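Local coordinates for protein NAD-dependent L-serine dehydrogenase (Pseudomonas aeruginosa, PDB 3OBB) that oxidises L-serine and methyl-L-serine using NAD(+) as hydride acceptor, working as a homotetramer, and has low activity toward beta-hydroxyisobutyrate, at residues Leu183-Ala188 with Ser268-Leu273; Asp61-Met66 with Gly75-Asp80; Leu23-Leu28 with Phe153-Arg158. All blocks are in the same frame, centred on the assembly; numbering follows the deposited sequence.

Contact 1 (Leu183-Ala188 with Ser268-Leu273)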
loop_
_atom_site.group_PDB
_atom_site.type_symbol
_atom_site.label_atom_id
_atom_site.label_comp_id
_atom_site.label_asym_id
_atom_site.label_seq_id
_atom_site.Cartn_x
_atom_site.Cartn_y
_atom_site.Cartn_z
ATOM N N LEU A 183 11.706 3.104 -6.560
ATOM C CA LEU A 183 13.008 2.573 -6.165
ATOM C C LEU A 183 13.683 3.381 -5.067
ATOM O O LEU A 183 14.455 2.825 -4.263
ATOM C CB LEU A 183 13.952 2.310 -7.362
ATOM C CG LEU A 183 14.337 3.444 -8.235
ATOM C CD1 LEU A 183 15.556 4.138 -7.582
ATOM C CD2 LEU A 183 14.646 2.895 -9.661
HETATM N N MSE A 184 13.378 4.672 -5.034
HETATM C CA MSE A 184 13.907 5.552 -3.993
HETATM C C MSE A 184 13.309 5.242 -2.602
HETATM O O MSE A 184 14.017 5.166 -1.579
HETATM C CB MSE A 184 13.744 7.042 -4.356
HETATM C CG MSE A 184 14.239 7.986 -3.256
HETATM SE SE MSE A 184 16.191 7.868 -2.973
HETATM C CE MSE A 184 16.855 8.831 -4.503
ATOM N N ILE A 185 12.010 5.019 -2.546
ATOM C CA ILE A 185 11.426 4.660 -1.246
ATOM C C ILE A 185 11.856 3.259 -0.850
ATOM O O ILE A 185 12.226 3.016 0.307
ATOM C CB ILE A 185 9.893 4.804 -1.256
ATOM C CG1 ILE A 185 9.540 6.235 -1.675
ATOM C CG2 ILE A 185 9.314 4.499 0.147
ATOM C CD1 ILE A 185 8.036 6.526 -1.671
ATOM N N GLY A 186 11.831 2.341 -1.825
ATOM C CA GLY A 186 12.350 1.007 -1.626
ATOM C C GLY A 186 13.747 1.082 -1.017
ATOM O O GLY A 186 14.022 0.429 -0.016
ATOM N N THR A 187 14.628 1.886 -1.599
ATOM C CA THR A 187 16.002 1.994 -1.132
ATOM C C THR A 187 16.121 2.582 0.303
ATOM O O THR A 187 16.815 2.035 1.174
ATOM C CB THR A 187 16.906 2.751 -2.174
ATOM O OG1 THR A 187 16.839 2.088 -3.466
ATOM C CG2 THR A 187 18.379 2.772 -1.688
ATOM N N ALA A 188 15.384 3.650 0.563
ATOM C CA ALA A 188 15.388 4.298 1.863
ATOM C C ALA A 188 14.895 3.346 2.958
ATOM O O ALA A 188 15.420 3.335 4.081
ATOM C CB ALA A 188 14.507 5.532 1.808
ATOM N N SER A 268 1.220 4.546 -6.709
ATOM C CA SER A 268 0.176 5.117 -5.820
ATOM C C SER A 268 0.587 5.203 -4.346
ATOM O O SER A 268 0.361 6.229 -3.699
ATOM C CB SER A 268 -1.136 4.304 -5.894
ATOM O OG SER A 268 -1.537 4.203 -7.240
ATOM N N LEU A 269 1.136 4.119 -3.805
ATOM C CA LEU A 269 1.661 4.162 -2.444
ATOM C C LEU A 269 2.799 5.176 -2.368
ATOM O O LEU A 269 2.852 5.967 -1.434
ATOM C CB LEU A 269 2.149 2.802 -1.969
ATOM C CG LEU A 269 2.037 2.383 -0.500
ATOM C CD1 LEU A 269 3.134 1.372 -0.164
ATOM C CD2 LEU A 269 1.924 3.487 0.585
ATOM N N ALA A 270 3.693 5.191 -3.353
ATOM C CA ALA A 270 4.799 6.174 -3.331
ATOM C C ALA A 270 4.206 7.576 -3.207
ATOM O O ALA A 270 4.667 8.383 -2.405
ATOM C CB ALA A 270 5.700 6.052 -4.579
ATOM N N LEU A 271 3.156 7.842 -3.987
ATOM C CA LEU A 271 2.500 9.137 -3.963
ATOM C C LEU A 271 1.893 9.476 -2.598
ATOM O O LEU A 271 2.079 10.579 -2.103
ATOM C CB LEU A 271 1.457 9.246 -5.081
ATOM C CG LEU A 271 0.609 10.529 -5.182
ATOM C CD1 LEU A 271 1.443 11.819 -5.323
ATOM C CD2 LEU A 271 -0.398 10.419 -6.333
ATOM N N SER A 272 1.235 8.514 -1.966
ATOM C CA SER A 272 0.731 8.715 -0.611
ATOM C C SER A 272 1.816 9.116 0.383
ATOM O O SER A 272 1.591 9.964 1.217
ATOM C CB SER A 272 0.000 7.458 -0.143
ATOM O OG SER A 272 -1.142 7.252 -0.994
ATOM N N LEU A 273 2.987 8.509 0.266
ATOM C CA LEU A 273 4.138 8.766 1.143
ATOM C C LEU A 273 4.764 10.141 0.865
ATOM O O LEU A 273 5.116 10.888 1.805
ATOM C CB LEU A 273 5.167 7.633 1.027
ATOM C CG LEU A 273 4.653 6.248 1.511
ATOM C CD1 LEU A 273 5.708 5.180 1.290
ATOM C CD2 LEU A 273 4.169 6.202 3.046
#
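Ile185 lays its delta methyl over the backbone of helix 265-279 at Ala270: CD1 of Ile185 stands 3.7 Å from CA of Ala270 and 3.8 Å from CB of the same residue. With CG1 anti to the carbonyl carbon (chi1 -56°) and chi2 extended at -178°, the ethyl branch runs straight out from helix 168-196 toward helix 265-279; the closest CA atoms, those of Ile185 and Ala270, are 7.1 Å apart. The other branch of the same residue meets Leu273, one turn further along, where CG2 of Ile185 lies 3.8 Å from CD1 of Leu273. CD1 of Ile185 also lies 4.0 Å from CD1 of Leu273; the two side chains run at a slant to one another, and the isoleucine rests over Ala270 and Leu273, three residues apart on one helix face. Both helices belong to the all-helical C-terminal domain of the hydroxyisobutyrate dehydrogenase family, where the long helix 168-196 leads out of the Rossmann domain. Every touching group is a buried hydrocarbon, and no hydrogen bond crosses. Phe294 of helix 291-294 also packs on Ile185, while Met266 of a second subunit reaches the same side chain and Pro265 of that subunit touches Leu273, so the pairing lies at the tetramer interface. Within helix 168-196, O of Leu183 takes both OG1 of Thr187, at 2.6 Å, and the backbone N of Thr187, from opposite faces of the carbonyl plane, and Asn215 also bonds that OG1.

Contact 2 (Asp61-Met66 with Gly75-Asp80)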
loop_
_atom_site.group_PDB
_atom_site.type_symbol
_atom_site.label_atom_id
_atom_site.label_comp_id
_atom_site.label_asym_id
_atom_site.label_seq_id
_atom_site.Cartn_x
_atom_site.Cartn_y
_atom_site.Cartn_z
ATOM N N ASP A 61 12.186 30.378 -35.946
ATOM C CA ASP A 61 12.230 29.091 -36.638
ATOM C C ASP A 61 11.750 27.945 -35.754
ATOM O O ASP A 61 11.211 26.954 -36.255
ATOM C CB ASP A 61 13.658 28.792 -37.088
ATOM C CG ASP A 61 14.206 29.854 -38.022
ATOM O OD1 ASP A 61 13.527 30.190 -39.019
ATOM O OD2 ASP A 61 15.314 30.359 -37.749
ATOM N N VAL A 62 11.969 28.081 -34.446
ATOM C CA VAL A 62 11.577 27.067 -33.438
ATOM C C VAL A 62 11.214 27.681 -32.082
ATOM O O VAL A 62 11.845 28.630 -31.619
ATOM C CB VAL A 62 12.612 25.911 -33.292
ATOM C CG1 VAL A 62 13.991 26.351 -33.652
ATOM C CG2 VAL A 62 12.584 25.310 -31.896
ATOM N N VAL A 63 10.136 27.172 -31.503
ATOM C CA VAL A 63 9.688 27.558 -30.176
ATOM C C VAL A 63 9.918 26.379 -29.230
ATOM O O VAL A 63 9.459 25.266 -29.503
ATOM C CB VAL A 63 8.193 27.917 -30.164
ATOM C CG1 VAL A 63 7.784 28.413 -28.796
ATOM C CG2 VAL A 63 7.879 28.965 -31.235
ATOM N N ILE A 64 10.649 26.633 -28.139
ATOM C CA ILE A 64 10.883 25.649 -27.091
ATOM C C ILE A 64 10.272 26.184 -25.798
ATOM O O ILE A 64 10.671 27.260 -25.345
ATOM C CB ILE A 64 12.414 25.435 -26.871
ATOM C CG1 ILE A 64 13.106 25.151 -28.203
ATOM C CG2 ILE A 64 12.682 24.355 -25.806
ATOM C CD1 ILE A 64 14.612 25.184 -28.155
ATOM N N SER A 65 9.299 25.476 -25.221
ATOM C CA SER A 65 8.810 25.858 -23.909
ATOM C C SER A 65 9.335 24.914 -22.813
ATOM O O SER A 65 9.712 23.760 -23.086
ATOM C CB SER A 65 7.279 26.029 -23.854
ATOM O OG SER A 65 6.565 24.983 -24.495
HETATM N N MSE A 66 9.368 25.424 -21.585
HETATM C CA MSE A 66 9.776 24.657 -20.416
HETATM C C MSE A 66 9.188 25.376 -19.206
HETATM O O MSE A 66 9.794 26.289 -18.653
HETATM C CB MSE A 66 11.316 24.552 -20.368
HETATM C CG MSE A 66 11.930 23.982 -19.091
HETATM SE SE MSE A 66 11.076 22.418 -18.340
HETATM C CE MSE A 66 10.203 23.250 -16.862
ATOM N N GLY A 75 -3.221 25.831 -21.281
ATOM C CA GLY A 75 -3.850 27.150 -21.332
ATOM C C GLY A 75 -3.067 28.208 -22.100
ATOM O O GLY A 75 -3.664 29.101 -22.690
ATOM N N LEU A 76 -1.736 28.106 -22.099
ATOM C CA LEU A 76 -0.885 29.018 -22.863
ATOM C C LEU A 76 -0.999 28.779 -24.362
ATOM O O LEU A 76 -1.194 29.723 -25.122
ATOM C CB LEU A 76 0.578 28.881 -22.450
ATOM C CG LEU A 76 1.614 29.729 -23.190
ATOM C CD1 LEU A 76 1.589 31.142 -22.663
ATOM C CD2 LEU A 76 3.001 29.137 -23.036
ATOM N N TYR A 77 -0.873 27.520 -24.778
ATOM C CA TYR A 77 -0.839 27.156 -26.196
ATOM C C TYR A 77 -2.197 27.089 -26.887
ATOM O O TYR A 77 -2.261 27.249 -28.093
ATOM C CB TYR A 77 -0.184 25.786 -26.378
ATOM C CG TYR A 77 1.316 25.794 -26.470
ATOM C CD1 TYR A 77 2.090 25.439 -25.371
ATOM C CD2 TYR A 77 1.962 26.113 -27.662
ATOM C CE1 TYR A 77 3.471 25.421 -25.445
ATOM C CE2 TYR A 77 3.340 26.099 -27.753
ATOM C CZ TYR A 77 4.095 25.745 -26.628
ATOM O OH TYR A 77 5.467 25.732 -26.677
ATOM N N LEU A 78 -3.257 26.830 -26.121
ATOM C CA LEU A 78 -4.538 26.380 -26.667
ATOM C C LEU A 78 -5.701 27.379 -26.611
ATOM O O LEU A 78 -6.629 27.303 -27.430
ATOM C CB LEU A 78 -4.971 25.077 -25.979
ATOM C CG LEU A 78 -4.280 23.768 -26.368
ATOM C CD1 LEU A 78 -5.025 22.568 -25.802
ATOM C CD2 LEU A 78 -4.213 23.638 -27.872
ATOM N N ASP A 79 -5.643 28.311 -25.665
ATOM C CA ASP A 79 -6.825 29.084 -25.253
ATOM C C ASP A 79 -7.590 29.914 -26.292
ATOM O O ASP A 79 -8.625 30.490 -25.938
ATOM C CB ASP A 79 -6.506 29.952 -24.029
ATOM C CG ASP A 79 -6.620 29.182 -22.715
ATOM O OD1 ASP A 79 -6.708 27.932 -22.747
ATOM O OD2 ASP A 79 -6.612 29.837 -21.646
ATOM N N ASP A 80 -7.109 29.978 -27.542
ATOM C CA ASP A 80 -7.859 30.611 -28.674
ATOM C C ASP A 80 -7.485 32.079 -28.944
ATOM O O ASP A 80 -8.260 32.834 -29.527
ATOM C CB ASP A 80 -9.382 30.497 -28.470
ATOM C CG ASP A 80 -10.142 30.345 -29.771
ATOM O OD1 ASP A 80 -10.764 31.334 -30.231
ATOM O OD2 ASP A 80 -10.114 29.226 -30.329
#
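Val63 and Ser65 of strand 62-65 both turn their side chains to Tyr77 of helix 70-78, the helix that follows this strand in the Rossmann-type NAD-binding domain. The strand runs between strands 5-9 and 92-95 of the parallel part of the sheet, and the helix packs against one side of it. Val63 comes first: its CG1, anti to the backbone N at chi1 -176°, lies 4.1 Å from OH of Tyr77, a loose van der Waals contact in which the valine and tyrosine side chains run antiparallel past one another. Val63 also packs on Ile9, one of the residues of the NAD(+) site. Ile64, next along, directs its side chain to the other side of the sheet, against Ile6, Phe8 and Leu94. Ser65 then makes the polar link. At chi1 45° its OG is flanked by both backbone N and carbonyl carbon, which sets it at the edge of the tyrosine ring, in the ring plane. There it accepts the phenol proton of Tyr77, and it is also hydrogen-bonded to OE1 of Glu95 on the neighbouring strand. The serine hydroxyl thereby joins helix and sheet, and two partners satisfy a buried polar atom. Tyr77 spans the gap with its whole length, since CA of Ser65 and CA of Tyr77 are 10.0 Å apart, and its side chain also touches Val93 and Glu95 of strand 92-95. The phenol bond is short, 2.6 Å from OH of Tyr77 to OG of Ser65, and CE1 of Tyr77 follows at 3.3 Å from that same OG.

Contact 3 (Leu23-Leu28 with Phe153-Arg158)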
loop_
_atom_site.group_PDB
_atom_site.type_symbol
_atom_site.label_atom_id
_atom_site.label_comp_id
_atom_site.label_asym_id
_atom_site.label_seq_id
_atom_site.Cartn_x
_atom_site.Cartn_y
_atom_site.Cartn_z
ATOM N N LEU A 23 22.324 29.119 -26.403
ATOM C CA LEU A 23 23.220 30.265 -26.626
ATOM C C LEU A 23 24.692 29.858 -26.790
ATOM O O LEU A 23 25.386 30.373 -27.660
ATOM C CB LEU A 23 23.133 31.249 -25.459
ATOM C CG LEU A 23 21.946 32.193 -25.351
ATOM C CD1 LEU A 23 22.080 33.074 -24.114
ATOM C CD2 LEU A 23 21.801 33.015 -26.604
ATOM N N LYS A 24 25.181 28.961 -25.935
ATOM C CA LYS A 24 26.582 28.569 -25.997
ATOM C C LYS A 24 26.849 27.804 -27.295
ATOM O O LYS A 24 27.937 27.901 -27.862
ATOM C CB LYS A 24 26.967 27.698 -24.792
ATOM C CG LYS A 24 26.972 28.389 -23.418
ATOM C CD LYS A 24 26.555 27.344 -22.375
ATOM C CE LYS A 24 27.467 27.250 -21.143
ATOM N NZ LYS A 24 27.729 28.557 -20.450
ATOM N N ALA A 25 25.848 27.036 -27.738
ATOM C CA ALA A 25 25.845 26.358 -29.044
ATOM C C ALA A 25 25.770 27.321 -30.256
ATOM O O ALA A 25 25.969 26.902 -31.378
ATOM C CB ALA A 25 24.720 25.365 -29.105
ATOM N N GLY A 26 25.458 28.592 -30.032
ATOM C CA GLY A 26 25.493 29.577 -31.102
ATOM C C GLY A 26 24.143 29.970 -31.682
ATOM O O GLY A 26 24.083 30.689 -32.666
ATOM N N TYR A 27 23.050 29.491 -31.097
ATOM C CA TYR A 27 21.734 29.949 -31.539
ATOM C C TYR A 27 21.435 31.363 -31.055
ATOM O O TYR A 27 22.013 31.825 -30.061
ATOM C CB TYR A 27 20.644 28.981 -31.088
ATOM C CG TYR A 27 20.824 27.624 -31.702
ATOM C CD1 TYR A 27 21.472 26.594 -30.998
ATOM C CD2 TYR A 27 20.380 27.366 -33.001
ATOM C CE1 TYR A 27 21.669 25.340 -31.583
ATOM C CE2 TYR A 27 20.558 26.111 -33.577
ATOM C CZ TYR A 27 21.205 25.118 -32.868
ATOM O OH TYR A 27 21.384 23.906 -33.454
ATOM N N LEU A 28 20.546 32.045 -31.781
ATOM C CA LEU A 28 19.988 33.329 -31.354
ATOM C C LEU A 28 18.683 33.052 -30.621
ATOM O O LEU A 28 17.796 32.358 -31.152
ATOM C CB LEU A 28 19.722 34.241 -32.560
ATOM C CG LEU A 28 20.850 34.341 -33.582
ATOM C CD1 LEU A 28 20.457 35.289 -34.684
ATOM C CD2 LEU A 28 22.127 34.810 -32.913
ATOM N N PHE A 153 18.446 19.330 -29.541
ATOM C CA PHE A 153 18.488 18.349 -28.455
ATOM C C PHE A 153 19.920 18.001 -28.113
ATOM O O PHE A 153 20.263 17.865 -26.946
ATOM C CB PHE A 153 17.782 17.067 -28.876
ATOM C CG PHE A 153 16.293 17.185 -28.960
ATOM C CD1 PHE A 153 15.594 16.528 -29.964
ATOM C CD2 PHE A 153 15.588 17.948 -28.049
ATOM C CE1 PHE A 153 14.203 16.603 -30.044
ATOM C CE2 PHE A 153 14.200 18.050 -28.130
ATOM C CZ PHE A 153 13.506 17.363 -29.135
ATOM N N GLU A 154 20.750 17.839 -29.142
ATOM C CA GLU A 154 22.183 17.619 -28.962
ATOM C C GLU A 154 22.918 18.780 -28.287
ATOM O O GLU A 154 23.931 18.573 -27.628
ATOM C CB GLU A 154 22.829 17.276 -30.292
ATOM C CG GLU A 154 22.244 16.020 -30.892
ATOM C CD GLU A 154 23.034 15.500 -32.052
ATOM O OE1 GLU A 154 23.921 16.224 -32.537
ATOM O OE2 GLU A 154 22.769 14.353 -32.473
ATOM N N ALA A 155 22.397 19.987 -28.420
ATOM C CA ALA A 155 22.985 21.126 -27.745
ATOM C C ALA A 155 22.611 21.147 -26.254
ATOM O O ALA A 155 23.406 21.581 -25.412
ATOM C CB ALA A 155 22.532 22.405 -28.417
HETATM N N MSE A 156 21.391 20.709 -25.940
HETATM C CA MSE A 156 20.897 20.773 -24.557
HETATM C C MSE A 156 21.067 19.475 -23.769
HETATM O O MSE A 156 20.908 19.466 -22.540
HETATM C CB MSE A 156 19.423 21.188 -24.513
HETATM C CG MSE A 156 19.140 22.659 -24.851
HETATM SE SE MSE A 156 17.175 22.906 -24.990
HETATM C CE MSE A 156 16.793 21.813 -26.566
ATOM N N GLY A 157 21.400 18.395 -24.465
ATOM C CA GLY A 157 21.285 17.067 -23.874
ATOM C C GLY A 157 22.206 16.023 -24.460
ATOM O O GLY A 157 23.060 16.340 -25.290
ATOM N N ARG A 158 22.064 14.782 -23.989
ATOM C CA ARG A 158 22.946 13.712 -24.411
ATOM C C ARG A 158 22.169 12.519 -24.947
ATOM O O ARG A 158 22.239 12.256 -26.140
ATOM C CB ARG A 158 23.956 13.342 -23.327
ATOM C CG ARG A 158 24.760 12.056 -23.624
ATOM C CD ARG A 158 26.170 12.107 -23.016
ATOM N NE ARG A 158 26.170 11.982 -21.559
ATOM C CZ ARG A 158 27.130 12.455 -20.765
ATOM N NH1 ARG A 158 27.030 12.304 -19.447
ATOM N NH2 ARG A 158 28.189 13.079 -21.282
#
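Methyl against methyl is the main apolar contact: CB of Ala25 and CB of Ala155 meet at 3.7 Å, each pointing toward the other segment. Because neither side chain extends past CB, the two backbones come close, with CA of Ala25 6.1 Å from CA of Ala155. A looser aromatic contact adds to it, as the Tyr27 ring offers an edge to Ala155, whose CB lies near the ring plane and 4.4 Å from CE1 of Tyr27. The tyrosine also packs on Pro151 and Leu152 of helix 143-156, and Leu22 of helix 15-24 covers both Tyr27 and Ala155. A backbone hydrogen bond helps shape the turn that brings these groups together. Gly26 leaves the helix with positive phi (103°) in a Schellman motif, and its N bonds O of Leu23 at 3.0 Å; the chain then passes through Tyr27 into strand 28-32. In the Rossmann domain this pairs the C-terminal ends of helix 15-24, which follows the glycine-rich loop, and helix 143-156. Ala25 is exposed and Ala155 partly so, and the contact buries little surface. With no hydrogen bond or charge pair across it, the contact rests on van der Waals packing alone.

Overall arrangement
From the N terminus, contact 3 opens first, at the end of helix 15-24, and closes only at 153-158, bringing the last helix of the Rossmann domain back beside the first. Contact 2 is nested inside that loop: it joins strand 62-65 to helix 70-78 after a short excursion. The two lie in the same domain, with centres about 20 Å apart and nearest atoms about 4 Å apart, but do not touch. Contact 1 follows in series. It opens on helix 168-196 and closes on 265-279, within the helical C-terminal domain, its centre about 34 Å from that of contact 2 and about 35 Å from that of contact 3.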